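Local coordinates for protein separin (Saccharomyces cerevisiae, PDB 5U1T) that cleaves the cohesin subunit MCD1/SCC1 at the onset of anaphase to let chromosomes segregate, and is held inactive by securin for most of the cell cycle, at residues Cys812-Ile823 against Cys835-Tyr843. Sequence-based numbering, arbitrary orientation.
Sequences CEFYSKELSRII and CLHFLHRYY
Helical segments 812-823 and 835-843 run nearly antiparallel, 151° between their directions and their axes 10.8 Å apart at closest approach; their CA atoms come nearest at S816 and L839 and again at I823 and C835. The centre of the interface illustrates knobs-into-holes packing: L839 is the knob, and S816, L819, S820 and I823 form the hole. L839 CD2 rests 3.7 Å from S816 CB, while the other methyl, CD1, turns to S820 and meets I823 CD1 tip to tip. L819 divides its own methyls, CD2 going to L839 and CD1 lying 3.5 Å from C835 SG. The consecutive helices 809-825 and 829-845 form an antiparallel helical hairpin, probably part of separase's helical domain; helix 782-805 adds F797, stacked on the F838 ring. Polar contact gathers at one end, where Y842, with CG anti to the backbone N (chi1 168°), extends across to 812-823. There Y842 OH donates a hydrogen bond to E813 OE1 (2.5 Å), which lies in the ring plane, and Y842 CE1 sits 3.4 Å from C812 CB. A phenylalanine here would probably leave E813 OE1 without this partner and the carboxylate freer to turn. S816 OG comes obliquely to the same ring, 3.5 Å from Y842 CE2.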
ATOM      1  N   CYS A 812      -9.964 -20.408   1.539  1.00 63.33           N
ATOM      2  CA  CYS A 812     -10.226 -19.357   2.498  1.00 57.63           C
ATOM      3  C   CYS A 812      -9.481 -19.633   3.786  1.00 60.77           C
ATOM      4  O   CYS A 812      -8.879 -18.734   4.381  1.00 54.88           O
ATOM      5  CB  CYS A 812     -11.727 -19.227   2.756  1.00 56.72           C
ATOM      6  SG  CYS A 812     -12.594 -18.312   1.468  1.00 55.51           S
ATOM      7  N   GLU A 813      -9.521 -20.890   4.208  1.00 59.36           N
ATOM      8  CA  GLU A 813      -8.781 -21.292   5.385  1.00 61.36           C
ATOM      9  C   GLU A 813      -7.308 -21.004   5.190  1.00 62.59           C
ATOM     10  O   GLU A 813      -6.651 -20.516   6.100  1.00 65.15           O
ATOM     11  CB  GLU A 813      -8.991 -22.769   5.686  1.00 59.64           C
ATOM     12  CG  GLU A 813     -10.294 -23.072   6.375  1.00 60.36           C
ATOM     13  CD  GLU A 813     -10.469 -22.311   7.678  1.00 59.86           C
ATOM     14  OE1 GLU A 813     -11.227 -21.321   7.693  1.00 54.74           O
ATOM     15  OE2 GLU A 813      -9.866 -22.713   8.696  1.00 64.76           O
ATOM     16  N   PHE A 814      -6.789 -21.291   4.000  1.00 61.66           N
ATOM     17  CA  PHE A 814      -5.364 -21.123   3.757  1.00 65.09           C
ATOM     18  C   PHE A 814      -4.960 -19.659   3.879  1.00 67.34           C
ATOM     19  O   PHE A 814      -3.991 -19.306   4.567  1.00 58.43           O
ATOM     20  CB  PHE A 814      -4.980 -21.650   2.377  1.00 64.72           C
ATOM     21  CG  PHE A 814      -3.520 -21.491   2.063  1.00 64.84           C
ATOM     22  CD1 PHE A 814      -3.038 -20.316   1.478  1.00 65.64           C
ATOM     23  CD2 PHE A 814      -2.623 -22.502   2.360  1.00 63.38           C
ATOM     24  CE1 PHE A 814      -1.676 -20.157   1.195  1.00 68.97           C
ATOM     25  CE2 PHE A 814      -1.268 -22.351   2.074  1.00 66.78           C
ATOM     26  CZ  PHE A 814      -0.795 -21.175   1.493  1.00 65.75           C
ATOM     27  N   TYR A 815      -5.716 -18.809   3.191  1.00 64.93           N
ATOM     28  CA  TYR A 815      -5.399 -17.402   3.125  1.00 59.88           C
ATOM     29  C   TYR A 815      -5.619 -16.727   4.464  1.00 58.62           C
ATOM     30  O   TYR A 815      -4.789 -15.944   4.910  1.00 54.74           O
ATOM     31  CB  TYR A 815      -6.222 -16.756   2.027  1.00 52.03           C
ATOM     32  CG  TYR A 815      -5.625 -17.046   0.688  1.00 57.12           C
ATOM     33  CD1 TYR A 815      -4.290 -16.791   0.452  1.00 64.29           C
ATOM     34  CD2 TYR A 815      -6.370 -17.615  -0.334  1.00 66.65           C
ATOM     35  CE1 TYR A 815      -3.718 -17.056  -0.767  1.00 65.93           C
ATOM     36  CE2 TYR A 815      -5.798 -17.892  -1.570  1.00 65.05           C
ATOM     37  CZ  TYR A 815      -4.466 -17.609  -1.770  1.00 65.99           C
ATOM     38  OH  TYR A 815      -3.865 -17.868  -2.980  1.00 74.58           O
ATOM     39  N   SER A 816      -6.723 -17.066   5.115  1.00 58.90           N
ATOM     40  CA  SER A 816      -7.056 -16.448   6.387  1.00 62.64           C
ATOM     41  C   SER A 816      -5.980 -16.798   7.396  1.00 58.27           C
ATOM     42  O   SER A 816      -5.600 -15.973   8.223  1.00 59.92           O
ATOM     43  CB  SER A 816      -8.448 -16.880   6.887  1.00 60.22           C
ATOM     44  OG  SER A 816      -8.422 -18.151   7.509  1.00 62.59           O
ATOM     45  N   LYS A 817      -5.466 -18.016   7.304  1.00 57.14           N
ATOM     46  CA  LYS A 817      -4.338 -18.405   8.133  1.00 58.91           C
ATOM     47  C   LYS A 817      -3.054 -17.615   7.811  1.00 60.91           C
ATOM     48  O   LYS A 817      -2.335 -17.202   8.713  1.00 56.85           O
ATOM     49  CB  LYS A 817      -4.096 -19.900   7.997  1.00 55.90           C
ATOM     50  CG  LYS A 817      -5.056 -20.732   8.818  1.00 55.18           C
ATOM     51  CD  LYS A 817      -5.113 -22.165   8.323  1.00 62.41           C
ATOM     52  CE  LYS A 817      -6.231 -22.942   9.016  1.00 64.71           C
ATOM     53  NZ  LYS A 817      -6.282 -24.378   8.567  1.00 63.96           N
ATOM     54  N   GLU A 818      -2.768 -17.397   6.535  1.00 62.19           N
ATOM     55  CA  GLU A 818      -1.586 -16.638   6.182  1.00 58.51           C
ATOM     56  C   GLU A 818      -1.730 -15.215   6.681  1.00 63.74           C
ATOM     57  O   GLU A 818      -0.792 -14.646   7.220  1.00 70.31           O
ATOM     58  CB  GLU A 818      -1.347 -16.655   4.674  1.00 58.75           C
ATOM     59  CG  GLU A 818      -0.704 -17.934   4.166  1.00 58.48           C
ATOM     60  CD  GLU A 818       0.689 -18.130   4.736  1.00 71.97           C
ATOM     61  OE1 GLU A 818       1.539 -17.217   4.558  1.00 73.62           O
ATOM     62  OE2 GLU A 818       0.939 -19.183   5.377  1.00 71.18           O
ATOM     63  N   LEU A 819      -2.913 -14.639   6.522  1.00 61.97           N
ATOM     64  CA  LEU A 819      -3.123 -13.245   6.895  1.00 59.46           C
ATOM     65  C   LEU A 819      -3.008 -13.088   8.397  1.00 63.63           C
ATOM     66  O   LEU A 819      -2.351 -12.172   8.891  1.00 68.88           O
ATOM     67  CB  LEU A 819      -4.488 -12.752   6.407  1.00 54.24           C
ATOM     68  CG  LEU A 819      -5.166 -11.611   7.167  1.00 54.74           C
ATOM     69  CD1 LEU A 819      -4.374 -10.350   7.024  1.00 63.58           C
ATOM     70  CD2 LEU A 819      -6.560 -11.411   6.638  1.00 58.88           C
ATOM     71  N   SER A 820      -3.657 -13.993   9.117  1.00 64.31           N
ATOM     72  CA  SER A 820      -3.681 -13.956  10.568  1.00 64.55           C
ATOM     73  C   SER A 820      -2.256 -13.918  11.126  1.00 70.32           C
ATOM     74  O   SER A 820      -1.930 -13.117  12.014  1.00 70.96           O
ATOM     75  CB  SER A 820      -4.437 -15.166  11.097  1.00 58.81           C
ATOM     76  OG  SER A 820      -4.803 -14.997  12.448  1.00 65.03           O
ATOM     77  N   ARG A 821      -1.418 -14.783  10.565  1.00 64.84           N
ATOM     78  CA  ARG A 821      -0.023 -14.924  10.936  1.00 67.39           C
ATOM     79  C   ARG A 821       0.716 -13.591  10.837  1.00 68.80           C
ATOM     80  O   ARG A 821       1.359 -13.142  11.793  1.00 70.22           O
ATOM     81  CB  ARG A 821       0.634 -15.967  10.027  1.00 67.36           C
ATOM     82  CG  ARG A 821       1.942 -16.538  10.521  1.00 66.72           C
ATOM     83  CD  ARG A 821       2.606 -17.361   9.434  1.00 66.40           C
ATOM     84  NE  ARG A 821       3.538 -16.564   8.638  1.00 73.99           N
ATOM     85  CZ  ARG A 821       3.752 -16.746   7.337  1.00 75.69           C
ATOM     86  NH1 ARG A 821       3.079 -17.694   6.693  1.00 71.10           N
ATOM     87  NH2 ARG A 821       4.621 -15.982   6.677  1.00 73.96           N
ATOM     88  N   ILE A 822       0.609 -12.969   9.667  1.00 65.06           N
ATOM     89  CA  ILE A 822       1.225 -11.683   9.396  1.00 66.00           C
ATOM     90  C   ILE A 822       0.756 -10.597  10.382  1.00 72.97           C
ATOM     91  O   ILE A 822       1.582  -9.900  10.963  1.00 76.45           O
ATOM     92  CB  ILE A 822       0.933 -11.246   7.952  1.00 61.78           C
ATOM     93  CG1 ILE A 822       1.988 -11.802   7.001  1.00 63.09           C
ATOM     94  CG2 ILE A 822       0.954  -9.758   7.830  1.00 62.47           C
ATOM     95  CD1 ILE A 822       1.948 -13.302   6.799  1.00 71.04           C
ATOM     96  N   ILE A 823      -0.541 -10.443  10.546  1.00 73.62           N
ATOM     97  CA  ILE A 823      -1.087  -9.450  11.443  1.00 72.38           C
ATOM     98  C   ILE A 823      -0.383  -9.433  12.765  1.00 74.85           C
ATOM     99  O   ILE A 823      -0.025  -8.404  13.278  1.00 70.27           O
ATOM    100  CB  ILE A 823      -2.513  -9.813  11.803  1.00 68.10           C
ATOM    101  CG1 ILE A 823      -3.409  -9.676  10.607  1.00 70.72           C
ATOM    102  CG2 ILE A 823      -3.028  -8.912  12.898  1.00 67.65           C
ATOM    103  CD1 ILE A 823      -4.805 -10.117  10.916  1.00 65.98           C
ATOM    104  N   CYS A 835      -7.862  -5.817   9.687  1.00 47.68           N
ATOM    105  CA  CYS A 835      -7.696  -7.237   9.424  1.00 53.76           C
ATOM    106  C   CYS A 835      -8.509  -8.069  10.411  1.00 55.52           C
ATOM    107  O   CYS A 835      -9.131  -9.058  10.035  1.00 54.93           O
ATOM    108  CB  CYS A 835      -6.233  -7.644   9.495  1.00 54.93           C
ATOM    109  SG  CYS A 835      -5.255  -7.141   8.090  1.00 58.71           S
ATOM    110  N   LEU A 836      -8.498  -7.669  11.677  1.00 54.14           N
ATOM    111  CA  LEU A 836      -9.279  -8.382  12.673  1.00 53.96           C
ATOM    112  C   LEU A 836     -10.784  -8.249  12.411  1.00 56.38           C
ATOM    113  O   LEU A 836     -11.546  -9.166  12.725  1.00 56.44           O
ATOM    114  CB  LEU A 836      -8.945  -7.887  14.078  1.00 55.08           C
ATOM    115  CG  LEU A 836      -7.600  -8.386  14.615  1.00 60.63           C
ATOM    116  CD1 LEU A 836      -7.288  -7.755  15.972  1.00 50.00           C
ATOM    117  CD2 LEU A 836      -7.596  -9.904  14.685  1.00 53.02           C
ATOM    118  N   HIS A 837     -11.200  -7.116  11.844  1.00 50.88           N
ATOM    119  CA  HIS A 837     -12.597  -6.883  11.520  1.00 47.91           C
ATOM    120  C   HIS A 837     -13.006  -7.801  10.399  1.00 55.10           C
ATOM    121  O   HIS A 837     -14.092  -8.365  10.426  1.00 53.92           O
ATOM    122  CB  HIS A 837     -12.835  -5.429  11.117  1.00 53.80           C
ATOM    123  CG  HIS A 837     -14.179  -5.168  10.488  1.00 52.68           C
ATOM    124  ND1 HIS A 837     -15.350  -5.120  11.215  1.00 53.88           N
ATOM    125  CD2 HIS A 837     -14.522  -4.894   9.209  1.00 51.42           C
ATOM    126  CE1 HIS A 837     -16.354  -4.840  10.407  1.00 53.55           C
ATOM    127  NE2 HIS A 837     -15.876  -4.692   9.183  1.00 53.02           N
ATOM    128  N   PHE A 838     -12.113  -7.946   9.419  1.00 53.64           N
ATOM    129  CA  PHE A 838     -12.329  -8.832   8.286  1.00 48.43           C
ATOM    130  C   PHE A 838     -12.354 -10.301   8.703  1.00 52.22           C
ATOM    131  O   PHE A 838     -13.266 -11.030   8.336  1.00 50.23           O
ATOM    132  CB  PHE A 838     -11.255  -8.618   7.238  1.00 48.72           C
ATOM    133  CG  PHE A 838     -11.432  -9.460   6.030  1.00 50.11           C
ATOM    134  CD1 PHE A 838     -12.243  -9.035   4.988  1.00 51.38           C
ATOM    135  CD2 PHE A 838     -10.800 -10.690   5.930  1.00 53.50           C
ATOM    136  CE1 PHE A 838     -12.415  -9.813   3.867  1.00 51.67           C
ATOM    137  CE2 PHE A 838     -10.971 -11.479   4.815  1.00 52.93           C
ATOM    138  CZ  PHE A 838     -11.773 -11.043   3.780  1.00 53.63           C
ATOM    139  N   LEU A 839     -11.354 -10.737   9.461  1.00 49.52           N
ATOM    140  CA  LEU A 839     -11.281 -12.124   9.870  1.00 52.78           C
ATOM    141  C   LEU A 839     -12.515 -12.488  10.698  1.00 56.18           C
ATOM    142  O   LEU A 839     -13.047 -13.606  10.621  1.00 55.52           O
ATOM    143  CB  LEU A 839      -9.994 -12.393  10.653  1.00 52.40           C
ATOM    144  CG  LEU A 839      -8.755 -12.558   9.769  1.00 55.89           C
ATOM    145  CD1 LEU A 839      -7.529 -12.693  10.602  1.00 54.67           C
ATOM    146  CD2 LEU A 839      -8.885 -13.773   8.878  1.00 59.14           C
ATOM    147  N   HIS A 840     -12.994 -11.520  11.463  1.00 55.71           N
ATOM    148  CA  HIS A 840     -14.139 -11.772  12.299  1.00 50.87           C
ATOM    149  C   HIS A 840     -15.362 -12.068  11.433  1.00 57.56           C
ATOM    150  O   HIS A 840     -16.085 -13.026  11.700  1.00 56.65           O
ATOM    151  CB  HIS A 840     -14.407 -10.602  13.213  1.00 47.37           C
ATOM    152  CG  HIS A 840     -15.720 -10.691  13.907  1.00 56.08           C
ATOM    153  ND1 HIS A 840     -16.849 -10.040  13.450  1.00 54.30           N
ATOM    154  CD2 HIS A 840     -16.099 -11.377  15.010  1.00 56.02           C
ATOM    155  CE1 HIS A 840     -17.858 -10.303  14.258  1.00 54.20           C
ATOM    156  NE2 HIS A 840     -17.431 -11.112  15.211  1.00 57.93           N
ATOM    157  N   ARG A 841     -15.592 -11.252  10.405  1.00 53.43           N
ATOM    158  CA  ARG A 841     -16.665 -11.521   9.454  1.00 53.92           C
ATOM    159  C   ARG A 841     -16.460 -12.900   8.821  1.00 60.97           C
ATOM    160  O   ARG A 841     -17.410 -13.650   8.603  1.00 55.17           O
ATOM    161  CB  ARG A 841     -16.731 -10.444   8.366  1.00 53.66           C
ATOM    162  CG  ARG A 841     -17.692 -10.758   7.205  1.00 59.96           C
ATOM    163  CD  ARG A 841     -17.623  -9.669   6.112  1.00 78.40           C
ATOM    164  NE  ARG A 841     -18.226 -10.039   4.826  1.00 79.62           N
ATOM    165  CZ  ARG A 841     -19.527  -9.941   4.531  1.00 83.12           C
ATOM    166  NH1 ARG A 841     -19.958 -10.308   3.326  1.00 85.87           N
ATOM    167  NH2 ARG A 841     -20.410  -9.493   5.434  1.00 85.76           N
ATOM    168  N   TYR A 842     -15.211 -13.241   8.542  1.00 54.95           N
ATOM    169  CA  TYR A 842     -14.943 -14.505   7.893  1.00 55.44           C
ATOM    170  C   TYR A 842     -15.304 -15.670   8.820  1.00 58.14           C
ATOM    171  O   TYR A 842     -15.815 -16.683   8.370  1.00 55.51           O
ATOM    172  CB  TYR A 842     -13.477 -14.594   7.457  1.00 52.26           C
ATOM    173  CG  TYR A 842     -13.094 -15.988   7.043  1.00 55.68           C
ATOM    174  CD1 TYR A 842     -13.580 -16.531   5.860  1.00 55.50           C
ATOM    175  CD2 TYR A 842     -12.279 -16.779   7.852  1.00 53.74           C
ATOM    176  CE1 TYR A 842     -13.253 -17.805   5.484  1.00 52.79           C
ATOM    177  CE2 TYR A 842     -11.951 -18.048   7.484  1.00 52.66           C
ATOM    178  CZ  TYR A 842     -12.442 -18.557   6.296  1.00 53.33           C
ATOM    179  OH  TYR A 842     -12.122 -19.827   5.910  1.00 60.76           O
ATOM    180  N   TYR A 843     -15.043 -15.514  10.112  1.00 59.18           N
ATOM    181  CA  TYR A 843     -15.314 -16.579  11.070  1.00 57.59           C
ATOM    182  C   TYR A 843     -16.802 -16.699  11.285  1.00 56.01           C
ATOM    183  O   TYR A 843     -17.299 -17.763  11.640  1.00 61.11           O
ATOM    184  CB  TYR A 843     -14.569 -16.334  12.391  1.00 51.80           C
ATOM    185  CG  TYR A 843     -13.093 -16.587  12.224  1.00 56.72           C
ATOM    186  CD1 TYR A 843     -12.648 -17.615  11.395  1.00 64.37           C
ATOM    187  CD2 TYR A 843     -12.137 -15.796  12.851  1.00 60.27           C
ATOM    188  CE1 TYR A 843     -11.309 -17.864  11.208  1.00 58.96           C
ATOM    189  CE2 TYR A 843     -10.775 -16.045  12.666  1.00 60.45           C
ATOM    190  CZ  TYR A 843     -10.377 -17.081  11.841  1.00 58.62           C
ATOM    191  OH  TYR A 843      -9.045 -17.348  11.622  1.00 66.29           O
TER